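Local coordinates for protein malonyl-CoA decarboxylase (Rhodopseudomonas palustris, PDB 4KSA) that probably catalyses the decarboxylation of malonyl-CoA to acetyl-CoA and carbon dioxide, and assembles from four copies of the chain, at residues R50-A53 with S54-L58; H197-D201 with W202-R206; A347-A350 with D351-P355; N424-A427 with L428-G432. All coordinates share one frame; numbering follows the deposited sequence.

Interaction 1: R50-A53 with S54-L58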
ATOM      1  N   ARG A  50       0.813 -37.059   9.953  1.00 60.39           N
ATOM      2  CA  ARG A  50      -0.444 -36.768   9.273  1.00 62.21           C
ATOM      3  C   ARG A  50      -1.046 -35.418   9.685  1.00 61.79           C
ATOM      4  O   ARG A  50      -1.676 -34.735   8.877  1.00 62.06           O
ATOM      5  CB  ARG A  50      -1.457 -37.884   9.537  1.00 64.39           C
ATOM      6  CG  ARG A  50      -1.284 -39.125   8.656  1.00 69.08           C
ATOM      7  CD  ARG A  50      -2.391 -40.159   8.925  1.00 73.01           C
ATOM      8  NE  ARG A  50      -1.937 -41.306   9.713  1.00 77.14           N
ATOM      9  CZ  ARG A  50      -1.285 -41.230  10.876  1.00 79.96           C
ATOM     10  NH1 ARG A  50      -0.924 -42.342  11.507  1.00 80.35           N
ATOM     11  NH2 ARG A  50      -0.982 -40.050  11.412  1.00 82.37           N
ATOM     12  N   GLY A  51      -0.846 -35.035  10.939  1.00 60.81           N
ATOM     13  CA  GLY A  51      -1.383 -33.778  11.411  1.00 60.95           C
ATOM     14  C   GLY A  51      -0.559 -32.575  10.999  1.00 60.64           C
ATOM     15  O   GLY A  51       0.657 -32.577  11.129  1.00 61.32           O
ATOM     16  N   GLU A  52      -1.230 -31.538  10.513  1.00 60.57           N
ATOM     17  CA  GLU A  52      -0.565 -30.315  10.083  1.00 60.68           C
ATOM     18  C   GLU A  52       0.229 -29.634  11.197  1.00 60.65           C
ATOM     19  O   GLU A  52       1.357 -29.172  10.984  1.00 58.82           O
ATOM     20  CB  GLU A  52      -1.602 -29.336   9.510  1.00 61.36           C
ATOM     21  CG  GLU A  52      -1.081 -27.915   9.243  1.00 62.72           C
ATOM     22  CD  GLU A  52      -2.046 -27.080   8.415  1.00 62.70           C
ATOM     23  OE1 GLU A  52      -1.889 -25.840   8.356  1.00 61.88           O
ATOM     24  OE2 GLU A  52      -2.963 -27.673   7.815  1.00 63.42           O
ATOM     25  N   ALA A  53      -0.362 -29.572  12.384  1.00 60.39           N
ATOM     26  CA  ALA A  53       0.289 -28.926  13.514  1.00 59.29           C
ATOM     27  C   ALA A  53       1.603 -29.600  13.898  1.00 58.35           C
ATOM     28  O   ALA A  53       2.612 -28.924  14.155  1.00 59.04           O
ATOM     29  CB  ALA A  53      -0.652 -28.900  14.700  1.00 60.50           C
ATOM     30  N   SER A  54       1.596 -30.928  13.940  1.00 55.52           N
ATOM     31  CA  SER A  54       2.801 -31.660  14.302  1.00 53.43           C
ATOM     32  C   SER A  54       3.781 -31.672  13.131  1.00 51.75           C
ATOM     33  O   SER A  54       4.999 -31.665  13.320  1.00 52.10           O
ATOM     34  CB  SER A  54       2.450 -33.091  14.747  1.00 53.18           C
ATOM     35  OG  SER A  54       1.694 -33.786  13.771  1.00 53.71           O
ATOM     36  N   GLY A  55       3.253 -31.678  11.918  1.00 49.50           N
ATOM     37  CA  GLY A  55       4.126 -31.667  10.767  1.00 48.00           C
ATOM     38  C   GLY A  55       5.039 -30.470  10.902  1.00 47.85           C
ATOM     39  O   GLY A  55       6.259 -30.610  11.003  1.00 48.95           O
ATOM     40  N   VAL A  56       4.433 -29.287  10.930  1.00 46.03           N
ATOM     41  CA  VAL A  56       5.163 -28.034  11.059  1.00 42.47           C
ATOM     42  C   VAL A  56       6.127 -28.069  12.239  1.00 42.34           C
ATOM     43  O   VAL A  56       7.298 -27.730  12.111  1.00 41.83           O
ATOM     44  CB  VAL A  56       4.181 -26.846  11.242  1.00 40.80           C
ATOM     45  CG1 VAL A  56       4.924 -25.535  11.189  1.00 36.34           C
ATOM     46  CG2 VAL A  56       3.116 -26.885  10.172  1.00 41.10           C
ATOM     47  N   ALA A  57       5.632 -28.473  13.399  1.00 43.82           N
ATOM     48  CA  ALA A  57       6.477 -28.518  14.585  1.00 44.74           C
ATOM     49  C   ALA A  57       7.729 -29.375  14.340  1.00 46.02           C
ATOM     50  O   ALA A  57       8.858 -28.966  14.658  1.00 43.58           O
ATOM     51  CB  ALA A  57       5.678 -29.065  15.746  1.00 43.53           C
ATOM     52  N   LEU A  58       7.520 -30.559  13.768  1.00 46.49           N
ATOM     53  CA  LEU A  58       8.612 -31.475  13.487  1.00 49.86           C
ATOM     54  C   LEU A  58       9.603 -30.864  12.509  1.00 51.48           C
ATOM     55  O   LEU A  58      10.816 -30.820  12.780  1.00 51.81           O
ATOM     56  CB  LEU A  58       8.068 -32.797  12.929  1.00 51.66           C
ATOM     57  CG  LEU A  58       7.403 -33.736  13.954  1.00 52.49           C
ATOM     58  CD1 LEU A  58       6.867 -34.997  13.260  1.00 51.82           C
ATOM     59  CD2 LEU A  58       8.432 -34.099  15.029  1.00 50.80           C
TER
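G51 hands its carbonyl to the first turn of helix 52-68: G51 O accepts from G55 N at 2.9 Å, with an N-H...O angle of 149°. The next bond, V56 N to E52 O, is 3.1 Å long and nearly straight at 172°, and A57 N to A53 O repeats the i to i+4 spacing at 3.1 Å. Two side chains turn back over this turn. The S54 hydroxyl, with OG set between its own backbone N and carbonyl carbon (chi1 55°), comes within 3.1 Å of G51 O, while the CG2 branch of V56, beside its own backbone N, is the one that meets E52 O. The polar ends, however, are bound by another copy of the protein. S54 OG hydrogen-bonds E426 OE1 of the second subunit and has a weak bond to R49 NE of its own chain; E52 OE2 takes N282 ND2 of that second subunit. With G51 in the position just before the first helical residue, these contacts make up the N-cap and opening turn of an alpha helix, placed at a subunit interface.

Interaction 2: H197-D201 with W202-R206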
ATOM      1  N   HIS A 197      32.069  -2.095  -6.269  1.00107.26           N
ATOM      2  CA  HIS A 197      32.363  -1.165  -5.175  1.00108.02           C
ATOM      3  C   HIS A 197      32.758  -1.820  -3.852  1.00108.12           C
ATOM      4  O   HIS A 197      32.377  -2.958  -3.569  1.00108.39           O
ATOM      5  CB  HIS A 197      31.161  -0.247  -4.942  1.00108.37           C
ATOM      6  CG  HIS A 197      30.732   0.501  -6.164  1.00108.46           C
ATOM      7  ND1 HIS A 197      31.538   1.426  -6.791  1.00108.54           N
ATOM      8  CD2 HIS A 197      29.588   0.446  -6.886  1.00108.29           C
ATOM      9  CE1 HIS A 197      30.910   1.910  -7.847  1.00108.79           C
ATOM     10  NE2 HIS A 197      29.725   1.331  -7.928  1.00108.66           N
ATOM     11  N   THR A 198      33.529  -1.086  -3.052  1.00108.26           N
ATOM     12  CA  THR A 198      33.985  -1.557  -1.743  1.00108.14           C
ATOM     13  C   THR A 198      33.115  -0.912  -0.670  1.00107.61           C
ATOM     14  O   THR A 198      32.949   0.308  -0.650  1.00107.00           O
ATOM     15  CB  THR A 198      35.465  -1.164  -1.473  1.00108.18           C
ATOM     16  OG1 THR A 198      36.309  -1.707  -2.499  1.00107.12           O
ATOM     17  CG2 THR A 198      35.918  -1.691  -0.114  1.00107.37           C
ATOM     18  N   ILE A 199      32.562  -1.723   0.224  1.00107.60           N
ATOM     19  CA  ILE A 199      31.708  -1.175   1.267  1.00108.05           C
ATOM     20  C   ILE A 199      31.968  -1.775   2.651  1.00107.87           C
ATOM     21  O   ILE A 199      32.043  -2.999   2.813  1.00107.22           O
ATOM     22  CB  ILE A 199      30.206  -1.331   0.877  1.00108.09           C
ATOM     23  CG1 ILE A 199      29.935  -0.568  -0.429  1.00107.73           C
ATOM     24  CG2 ILE A 199      29.312  -0.792   1.985  1.00107.33           C
ATOM     25  CD1 ILE A 199      28.538  -0.736  -0.983  1.00107.63           C
ATOM     26  N   HIS A 200      32.118  -0.881   3.633  1.00107.80           N
ATOM     27  CA  HIS A 200      32.375  -1.232   5.034  1.00106.95           C
ATOM     28  C   HIS A 200      31.142  -0.990   5.907  1.00104.84           C
ATOM     29  O   HIS A 200      30.392  -1.921   6.193  1.00103.77           O
ATOM     30  CB  HIS A 200      33.556  -0.418   5.575  1.00109.09           C
ATOM     31  CG  HIS A 200      34.893  -1.041   5.307  1.00111.14           C
ATOM     32  ND1 HIS A 200      35.294  -1.437   4.048  1.00111.83           N
ATOM     33  CD2 HIS A 200      35.915  -1.347   6.140  1.00111.42           C
ATOM     34  CE1 HIS A 200      36.505  -1.960   4.119  1.00111.66           C
ATOM     35  NE2 HIS A 200      36.904  -1.918   5.377  1.00111.85           N
ATOM     36  N   ASP A 201      30.945   0.248   6.353  1.00103.02           N
ATOM     37  CA  ASP A 201      29.770   0.551   7.161  1.00101.45           C
ATOM     38  C   ASP A 201      28.707   1.216   6.292  1.00100.56           C
ATOM     39  O   ASP A 201      28.696   1.050   5.071  1.00 99.64           O
ATOM     40  CB  ASP A 201      30.116   1.440   8.374  1.00100.19           C
ATOM     41  CG  ASP A 201      30.810   2.733   7.990  1.00 99.28           C
ATOM     42  OD1 ASP A 201      30.477   3.312   6.936  1.00 99.15           O
ATOM     43  OD2 ASP A 201      31.680   3.184   8.764  1.00 98.62           O
ATOM     44  N   TRP A 202      27.817   1.976   6.914  1.00 99.90           N
ATOM     45  CA  TRP A 202      26.755   2.632   6.173  1.00 99.34           C
ATOM     46  C   TRP A 202      27.173   3.880   5.394  1.00 99.20           C
ATOM     47  O   TRP A 202      26.501   4.279   4.442  1.00 98.68           O
ATOM     48  CB  TRP A 202      25.599   2.941   7.122  1.00 98.21           C
ATOM     49  CG  TRP A 202      25.009   1.683   7.679  1.00 97.24           C
ATOM     50  CD1 TRP A 202      25.494   0.933   8.711  1.00 96.21           C
ATOM     51  CD2 TRP A 202      23.869   0.980   7.173  1.00 96.68           C
ATOM     52  NE1 TRP A 202      24.729  -0.193   8.879  1.00 95.36           N
ATOM     53  CE2 TRP A 202      23.724  -0.191   7.948  1.00 96.33           C
ATOM     54  CE3 TRP A 202      22.956   1.226   6.137  1.00 96.15           C
ATOM     55  CZ2 TRP A 202      22.699  -1.117   7.723  1.00 96.32           C
ATOM     56  CZ3 TRP A 202      21.939   0.307   5.913  1.00 96.80           C
ATOM     57  CH2 TRP A 202      21.818  -0.852   6.706  1.00 96.76           C
ATOM     58  N   ASP A 203      28.289   4.483   5.790  1.00 99.17           N
ATOM     59  CA  ASP A 203      28.798   5.671   5.115  1.00 98.96           C
ATOM     60  C   ASP A 203      29.229   5.298   3.698  1.00 98.23           C
ATOM     61  O   ASP A 203      29.107   6.098   2.768  1.00 98.25           O
ATOM     62  CB  ASP A 203      29.987   6.238   5.891  1.00100.28           C
ATOM     63  CG  ASP A 203      29.613   6.651   7.302  1.00100.85           C
ATOM     64  OD1 ASP A 203      30.509   6.671   8.177  1.00101.23           O
ATOM     65  OD2 ASP A 203      28.424   6.963   7.534  1.00100.58           O
ATOM     66  N   ASP A 204      29.730   4.075   3.546  1.00 96.80           N
ATOM     67  CA  ASP A 204      30.173   3.567   2.251  1.00 95.36           C
ATOM     68  C   ASP A 204      28.970   3.321   1.355  1.00 93.97           C
ATOM     69  O   ASP A 204      28.903   3.819   0.231  1.00 94.49           O
ATOM     70  CB  ASP A 204      30.919   2.245   2.427  1.00 96.34           C
ATOM     71  CG  ASP A 204      32.188   2.391   3.226  1.00 97.00           C
ATOM     72  OD1 ASP A 204      32.153   3.057   4.284  1.00 97.97           O
ATOM     73  OD2 ASP A 204      33.220   1.830   2.800  1.00 97.09           O
ATOM     74  N   LEU A 205      28.028   2.535   1.868  1.00 91.64           N
ATOM     75  CA  LEU A 205      26.813   2.189   1.141  1.00 88.87           C
ATOM     76  C   LEU A 205      26.059   3.466   0.765  1.00 87.07           C
ATOM     77  O   LEU A 205      25.696   3.654  -0.400  1.00 85.45           O
ATOM     78  CB  LEU A 205      25.944   1.256   2.011  1.00 88.35           C
ATOM     79  CG  LEU A 205      24.826   0.373   1.431  1.00 86.18           C
ATOM     80  CD1 LEU A 205      23.594   1.200   1.155  1.00 85.99           C
ATOM     81  CD2 LEU A 205      25.309  -0.321   0.171  1.00 85.55           C
ATOM     82  N   ARG A 206      25.833   4.344   1.744  1.00 85.66           N
ATOM     83  CA  ARG A 206      25.127   5.597   1.476  1.00 84.18           C
ATOM     84  C   ARG A 206      25.891   6.387   0.422  1.00 82.64           C
ATOM     85  O   ARG A 206      25.292   6.978  -0.484  1.00 81.82           O
ATOM     86  CB  ARG A 206      24.975   6.447   2.745  1.00 83.65           C
ATOM     87  CG  ARG A 206      24.569   7.889   2.431  1.00 85.45           C
ATOM     88  CD  ARG A 206      23.813   8.587   3.561  1.00 87.09           C
ATOM     89  NE  ARG A 206      24.609   8.844   4.762  1.00 88.92           N
ATOM     90  CZ  ARG A 206      25.701   9.601   4.800  1.00 90.02           C
ATOM     91  NH1 ARG A 206      26.347   9.777   5.950  1.00 89.27           N
ATOM     92  NH2 ARG A 206      26.157  10.174   3.689  1.00 90.87           N
TER
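The N-cap of helix 202-209 is D201, whose carboxylate bends round to the backbone of D203: OD1 accepts from D203 N at 2.7 Å, an Asx turn. The N-H...O angle is 139°, and the donor reaches OD1 on its anti side, 35° out of the carboxylate plane, so the bond is well off straight. D201 can reach this donor because CG sits between its own N and carbonyl carbon. One residue beyond D203, D204 turns its side chain back at the incoming loop; its CG lies anti to the carbonyl carbon (chi1 -64°), and OD2 takes a weak bond from H200 N at 3.0 Å. OD2 also lies 3.6 Å from H200 CB. The other oxygen, D204 OD1, is near D201 OD1, and the two like charges are likely to be eased by the N-H groups of the helix start. Replacing D204 by an alanine would take away this carboxylate and probably leave H200 N without its mate, the loop being set freer to move against the helix. Beside the polar contacts, I199 CG2 rests 3.5 Å from D204 CB, and I199 CD1 meets L205 CD2 at 3.5 Å. I191 of helix 184-193 touches both I199 and L205, and W202 stacks on W202 of the third subunit. The whole is characteristic of an Asx-turn N-cap at the start of an alpha helix, with I199 of the incoming loop packed on L205 of the first turn.

Interaction 3: A347-A350 with D351-P355; sequences ADTA and DRLKP
R352 folds back along its own helix through bends at chi2 (94°) and chi3 (56°), which carry its guanidinium over the preceding turn, where D348 O and T349 CA lie over one face of the group. Because D348 O sits above that plane, R352 NE does not bond it despite a separation of 3.4 Å; the carbonyl is taken instead by the backbone R352 N at 3.2 Å. R352 NH2 comes to 3.8 Å from D348 CB, but D348 OD1 lies 5.3 Å from R352 NH2, too far for more than a general attraction of opposite charges. The backbone is that of the first turns of helix 347-367, amphipathic here: D348, D351, R352 and K354 are exposed, while A350 and L353 are buried. D351 N bonds A347 O at 3.0 Å and L353 N bonds T349 O at 3.1 Å. A350 O is gripped twice, by K354 N at 2.8 Å in a nearly straight bond (172°) and weakly by L353 N. P355 follows, its ring nitrogen offering no hydrogen to the turn before, and the helix is kinked there. On the inner side T349 CG2 approaches L353 CD1 at 4.3 Å, and W343 from the preceding loop touches both residues. T349 OG1 hydrogen-bonds D346 OD2, tying the side chain to the residue just before 347-350.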
ATOM      1  N   ALA A 347      52.828  -0.375 -24.579  1.00 83.39           N
ATOM      2  CA  ALA A 347      51.998  -0.011 -25.721  1.00 83.17           C
ATOM      3  C   ALA A 347      52.295  -0.863 -26.943  1.00 83.40           C
ATOM      4  O   ALA A 347      51.386  -1.297 -27.643  1.00 83.76           O
ATOM      5  CB  ALA A 347      52.199   1.459 -26.059  1.00 82.85           C
ATOM      6  N   ASP A 348      53.575  -1.107 -27.192  1.00 83.96           N
ATOM      7  CA  ASP A 348      53.984  -1.895 -28.340  1.00 84.47           C
ATOM      8  C   ASP A 348      53.534  -3.341 -28.262  1.00 83.75           C
ATOM      9  O   ASP A 348      53.001  -3.876 -29.231  1.00 84.20           O
ATOM     10  CB  ASP A 348      55.501  -1.826 -28.503  1.00 87.65           C
ATOM     11  CG  ASP A 348      55.977  -0.446 -28.937  1.00 89.88           C
ATOM     12  OD1 ASP A 348      55.626  -0.022 -30.065  1.00 88.90           O
ATOM     13  OD2 ASP A 348      56.696   0.214 -28.148  1.00 91.38           O
ATOM     14  N   THR A 349      53.750  -3.976 -27.113  1.00 83.36           N
ATOM     15  CA  THR A 349      53.350  -5.375 -26.931  1.00 82.72           C
ATOM     16  C   THR A 349      51.833  -5.503 -27.022  1.00 82.24           C
ATOM     17  O   THR A 349      51.305  -6.491 -27.532  1.00 82.22           O
ATOM     18  CB  THR A 349      53.792  -5.923 -25.554  1.00 82.38           C
ATOM     19  OG1 THR A 349      55.208  -5.764 -25.401  1.00 81.12           O
ATOM     20  CG2 THR A 349      53.434  -7.395 -25.431  1.00 81.08           C
ATOM     21  N   ALA A 350      51.144  -4.485 -26.520  1.00 81.73           N
ATOM     22  CA  ALA A 350      49.691  -4.440 -26.519  1.00 81.94           C
ATOM     23  C   ALA A 350      49.118  -4.432 -27.929  1.00 82.33           C
ATOM     24  O   ALA A 350      48.417  -5.363 -28.330  1.00 82.46           O
ATOM     25  CB  ALA A 350      49.219  -3.202 -25.760  1.00 81.53           C
ATOM     26  N   ASP A 351      49.417  -3.374 -28.675  1.00 82.75           N
ATOM     27  CA  ASP A 351      48.920  -3.234 -30.036  1.00 83.02           C
ATOM     28  C   ASP A 351      49.278  -4.413 -30.909  1.00 81.69           C
ATOM     29  O   ASP A 351      48.619  -4.674 -31.911  1.00 82.18           O
ATOM     30  CB  ASP A 351      49.462  -1.956 -30.667  1.00 86.06           C
ATOM     31  CG  ASP A 351      48.868  -0.712 -30.046  1.00 89.50           C
ATOM     32  OD1 ASP A 351      49.085  -0.486 -28.832  1.00 90.65           O
ATOM     33  OD2 ASP A 351      48.177   0.036 -30.776  1.00 91.52           O
ATOM     34  N   ARG A 352      50.327  -5.125 -30.529  1.00 80.26           N
ATOM     35  CA  ARG A 352      50.759  -6.283 -31.290  1.00 79.46           C
ATOM     36  C   ARG A 352      49.789  -7.436 -31.020  1.00 77.51           C
ATOM     37  O   ARG A 352      49.414  -8.183 -31.930  1.00 76.94           O
ATOM     38  CB  ARG A 352      52.165  -6.681 -30.857  1.00 82.23           C
ATOM     39  CG  ARG A 352      53.018  -7.260 -31.966  1.00 85.60           C
ATOM     40  CD  ARG A 352      53.864  -6.177 -32.628  1.00 87.95           C
ATOM     41  NE  ARG A 352      54.714  -5.455 -31.673  1.00 89.28           N
ATOM     42  CZ  ARG A 352      55.457  -6.026 -30.723  1.00 88.99           C
ATOM     43  NH1 ARG A 352      55.466  -7.347 -30.570  1.00 87.94           N
ATOM     44  NH2 ARG A 352      56.210  -5.270 -29.932  1.00 88.32           N
ATOM     45  N   LEU A 353      49.391  -7.560 -29.754  1.00 74.76           N
ATOM     46  CA  LEU A 353      48.472  -8.600 -29.291  1.00 70.51           C
ATOM     47  C   LEU A 353      47.018  -8.372 -29.683  1.00 68.38           C
ATOM     48  O   LEU A 353      46.342  -9.294 -30.146  1.00 66.83           O
ATOM     49  CB  LEU A 353      48.548  -8.713 -27.769  1.00 68.64           C
ATOM     50  CG  LEU A 353      49.613  -9.611 -27.159  1.00 66.52           C
ATOM     51  CD1 LEU A 353      49.674  -9.367 -25.668  1.00 65.67           C
ATOM     52  CD2 LEU A 353      49.284 -11.071 -27.464  1.00 65.72           C
ATOM     53  N   LYS A 354      46.547  -7.141 -29.477  1.00 66.56           N
ATOM     54  CA  LYS A 354      45.162  -6.760 -29.763  1.00 65.06           C
ATOM     55  C   LYS A 354      44.524  -7.419 -30.990  1.00 64.68           C
ATOM     56  O   LYS A 354      43.408  -7.918 -30.916  1.00 64.73           O
ATOM     57  CB  LYS A 354      45.035  -5.236 -29.874  1.00 63.54           C
ATOM     58  CG  LYS A 354      43.641  -4.786 -30.262  1.00 63.39           C
ATOM     59  CD  LYS A 354      43.517  -3.281 -30.466  1.00 62.05           C
ATOM     60  CE  LYS A 354      43.123  -2.563 -29.191  1.00 62.21           C
ATOM     61  NZ  LYS A 354      42.676  -1.166 -29.475  1.00 61.58           N
ATOM     62  N   PRO A 355      45.215  -7.425 -32.139  1.00 65.02           N
ATOM     63  CA  PRO A 355      44.601  -8.058 -33.311  1.00 64.29           C
ATOM     64  C   PRO A 355      44.432  -9.569 -33.180  1.00 63.25           C
ATOM     65  O   PRO A 355      43.374 -10.105 -33.504  1.00 64.01           O
ATOM     66  CB  PRO A 355      45.549  -7.682 -34.438  1.00 64.23           C
ATOM     67  CG  PRO A 355      46.879  -7.642 -33.735  1.00 66.29           C
ATOM     68  CD  PRO A 355      46.539  -6.875 -32.478  1.00 65.13           C
TER

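Interaction 4: N424-A427 with L428-G432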
ATOM      1  N   ASN A 424      16.118 -11.352 -30.764  1.00 54.28           N
ATOM      2  CA  ASN A 424      17.386 -12.014 -30.506  1.00 53.41           C
ATOM      3  C   ASN A 424      17.245 -13.237 -29.603  1.00 53.70           C
ATOM      4  O   ASN A 424      17.822 -14.292 -29.893  1.00 54.61           O
ATOM      5  CB  ASN A 424      18.373 -11.020 -29.903  1.00 52.46           C
ATOM      6  CG  ASN A 424      18.724  -9.913 -30.865  1.00 51.81           C
ATOM      7  OD1 ASN A 424      18.566 -10.063 -32.080  1.00 52.06           O
ATOM      8  ND2 ASN A 424      19.214  -8.800 -30.337  1.00 49.45           N
ATOM      9  N   HIS A 425      16.479 -13.101 -28.519  1.00 51.29           N
ATOM     10  CA  HIS A 425      16.278 -14.215 -27.611  1.00 49.67           C
ATOM     11  C   HIS A 425      15.746 -15.409 -28.379  1.00 49.37           C
ATOM     12  O   HIS A 425      16.273 -16.510 -28.250  1.00 50.27           O
ATOM     13  CB  HIS A 425      15.283 -13.860 -26.499  1.00 49.76           C
ATOM     14  CG  HIS A 425      14.800 -15.052 -25.726  1.00 47.44           C
ATOM     15  ND1 HIS A 425      15.559 -15.666 -24.753  1.00 44.96           N
ATOM     16  CD2 HIS A 425      13.676 -15.799 -25.854  1.00 46.84           C
ATOM     17  CE1 HIS A 425      14.925 -16.742 -24.319  1.00 47.04           C
ATOM     18  NE2 HIS A 425      13.781 -16.847 -24.973  1.00 46.45           N
ATOM     19  N   GLU A 426      14.699 -15.185 -29.168  1.00 50.03           N
ATOM     20  CA  GLU A 426      14.078 -16.249 -29.962  1.00 51.83           C
ATOM     21  C   GLU A 426      15.067 -16.912 -30.924  1.00 53.90           C
ATOM     22  O   GLU A 426      15.036 -18.136 -31.127  1.00 52.38           O
ATOM     23  CB  GLU A 426      12.892 -15.694 -30.758  1.00 51.09           C
ATOM     24  CG  GLU A 426      11.633 -15.419 -29.934  1.00 50.11           C
ATOM     25  CD  GLU A 426      11.043 -16.683 -29.305  1.00 51.50           C
ATOM     26  OE1 GLU A 426      11.002 -17.739 -29.977  1.00 50.42           O
ATOM     27  OE2 GLU A 426      10.601 -16.615 -28.136  1.00 51.47           O
ATOM     28  N   ALA A 427      15.942 -16.091 -31.510  1.00 56.09           N
ATOM     29  CA  ALA A 427      16.956 -16.556 -32.450  1.00 56.50           C
ATOM     30  C   ALA A 427      17.965 -17.470 -31.765  1.00 57.36           C
ATOM     31  O   ALA A 427      18.291 -18.545 -32.278  1.00 57.96           O
ATOM     32  CB  ALA A 427      17.671 -15.370 -33.059  1.00 56.44           C
ATOM     33  N   LEU A 428      18.453 -17.040 -30.603  1.00 56.31           N
ATOM     34  CA  LEU A 428      19.435 -17.817 -29.856  1.00 56.53           C
ATOM     35  C   LEU A 428      18.878 -19.114 -29.299  1.00 56.63           C
ATOM     36  O   LEU A 428      19.575 -20.125 -29.266  1.00 57.58           O
ATOM     37  CB  LEU A 428      20.021 -16.975 -28.715  1.00 56.09           C
ATOM     38  CG  LEU A 428      21.235 -17.503 -27.934  1.00 57.05           C
ATOM     39  CD1 LEU A 428      20.799 -18.478 -26.871  1.00 58.03           C
ATOM     40  CD2 LEU A 428      22.229 -18.149 -28.892  1.00 55.41           C
ATOM     41  N   PHE A 429      17.622 -19.091 -28.873  1.00 56.70           N
ATOM     42  CA  PHE A 429      17.002 -20.272 -28.292  1.00 57.44           C
ATOM     43  C   PHE A 429      16.353 -21.209 -29.284  1.00 58.81           C
ATOM     44  O   PHE A 429      16.401 -22.424 -29.118  1.00 59.65           O
ATOM     45  CB  PHE A 429      15.968 -19.862 -27.243  1.00 56.52           C
ATOM     46  CG  PHE A 429      16.554 -19.596 -25.891  1.00 55.66           C
ATOM     47  CD1 PHE A 429      17.454 -18.551 -25.696  1.00 54.00           C
ATOM     48  CD2 PHE A 429      16.205 -20.391 -24.804  1.00 53.43           C
ATOM     49  CE1 PHE A 429      17.997 -18.300 -24.431  1.00 52.71           C
ATOM     50  CE2 PHE A 429      16.741 -20.145 -23.548  1.00 52.87           C
ATOM     51  CZ  PHE A 429      17.640 -19.094 -23.363  1.00 52.06           C
ATOM     52  N   GLU A 430      15.729 -20.644 -30.308  1.00 61.15           N
ATOM     53  CA  GLU A 430      15.062 -21.451 -31.322  1.00 62.25           C
ATOM     54  C   GLU A 430      16.036 -21.992 -32.371  1.00 63.79           C
ATOM     55  O   GLU A 430      16.095 -23.201 -32.599  1.00 63.42           O
ATOM     56  CB  GLU A 430      13.967 -20.631 -32.012  1.00 61.08           C
ATOM     57  CG  GLU A 430      12.685 -20.461 -31.203  1.00 61.69           C
ATOM     58  CD  GLU A 430      11.918 -21.770 -31.010  1.00 62.99           C
ATOM     59  OE1 GLU A 430      11.543 -22.408 -32.018  1.00 62.66           O
ATOM     60  OE2 GLU A 430      11.685 -22.161 -29.845  1.00 63.79           O
ATOM     61  N   ARG A 431      16.807 -21.090 -32.984  1.00 65.50           N
ATOM     62  CA  ARG A 431      17.765 -21.441 -34.040  1.00 64.85           C
ATOM     63  C   ARG A 431      19.213 -21.589 -33.595  1.00 63.41           C
ATOM     64  O   ARG A 431      20.007 -22.207 -34.291  1.00 63.45           O
ATOM     65  CB  ARG A 431      17.700 -20.396 -35.157  1.00 66.37           C
ATOM     66  CG  ARG A 431      16.337 -20.259 -35.831  1.00 68.66           C
ATOM     67  CD  ARG A 431      15.885 -18.804 -35.870  1.00 70.25           C
ATOM     68  NE  ARG A 431      14.755 -18.626 -36.767  1.00 75.05           N
ATOM     69  CZ  ARG A 431      14.801 -18.865 -38.078  1.00 79.53           C
ATOM     70  NH1 ARG A 431      13.719 -18.682 -38.842  1.00 78.88           N
ATOM     71  NH2 ARG A 431      15.935 -19.286 -38.631  1.00 81.07           N
ATOM     72  N   GLY A 432      19.557 -21.018 -32.449  1.00 62.94           N
ATOM     73  CA  GLY A 432      20.922 -21.109 -31.964  1.00 61.86           C
ATOM     74  C   GLY A 432      21.778 -20.013 -32.565  1.00 61.83           C
ATOM     75  O   GLY A 432      22.998 -20.013 -32.420  1.00 62.03           O
TER
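Helix 421-431 keeps regular i to i+4 bonds, L428 N to N424 O at 2.9 Å and F429 N to H425 O at 3.0 Å, before widening into a pi-type turn, where A427 O is shared weakly by R431 N and by G432 N. G432 then leaves the helix with a positive phi of 86°. The main side-chain contact is H425 on F429. With CG anti to its backbone N, the imidazole swings along the helix until CE1 stands 3.3 Å above the plane of the F429 ring, over its centre. The ring planes are 34° apart and their centroids 4.2 Å, an oblique pair. Both imidazole nitrogens are engaged, ND1 with G385 O and NE2 with E52 N of the second subunit, which fixes the rotation of the ring. F429 in turn makes a cation-pi contact with R374. With an alanine in place of F429, H425 CE1 is likely to lose the surface it rests on and R374 its aromatic partner. E426 and E430 lie side by side, E426 OE1 being 3.4 Å from E430 CG; their like charges are probably eased by partners on the second subunit, E426 OE1 hydrogen-bonding S54 OG and E430 OE2 accepting from R50 N there. This is the C-terminal end of an alpha helix, widened to a pi-type turn and stopped at a positive-phi glycine, at the interface with the second subunit.

The contacts follow one another along the chain, each lying on or at the start of one helix: 52-68, 202-209, 347-367 and 421-431. Interactions 2 and 3 belong to the C-terminal domain, their centres 38 Å apart. Interaction 1, on a helix of the largely helical N-terminal part, lies 68 Å from interaction 3 between centres, on the opposite side of the chain's centre. Interactions 1 and 4 are 47 Å apart between centres within one chain, yet interaction 1 of one copy meets interaction 4 of the second subunit: a helix start docks on a helix end. Interaction 2 faces the third subunit, so three contacts border assembly interfaces, while no other chain touches interaction 3.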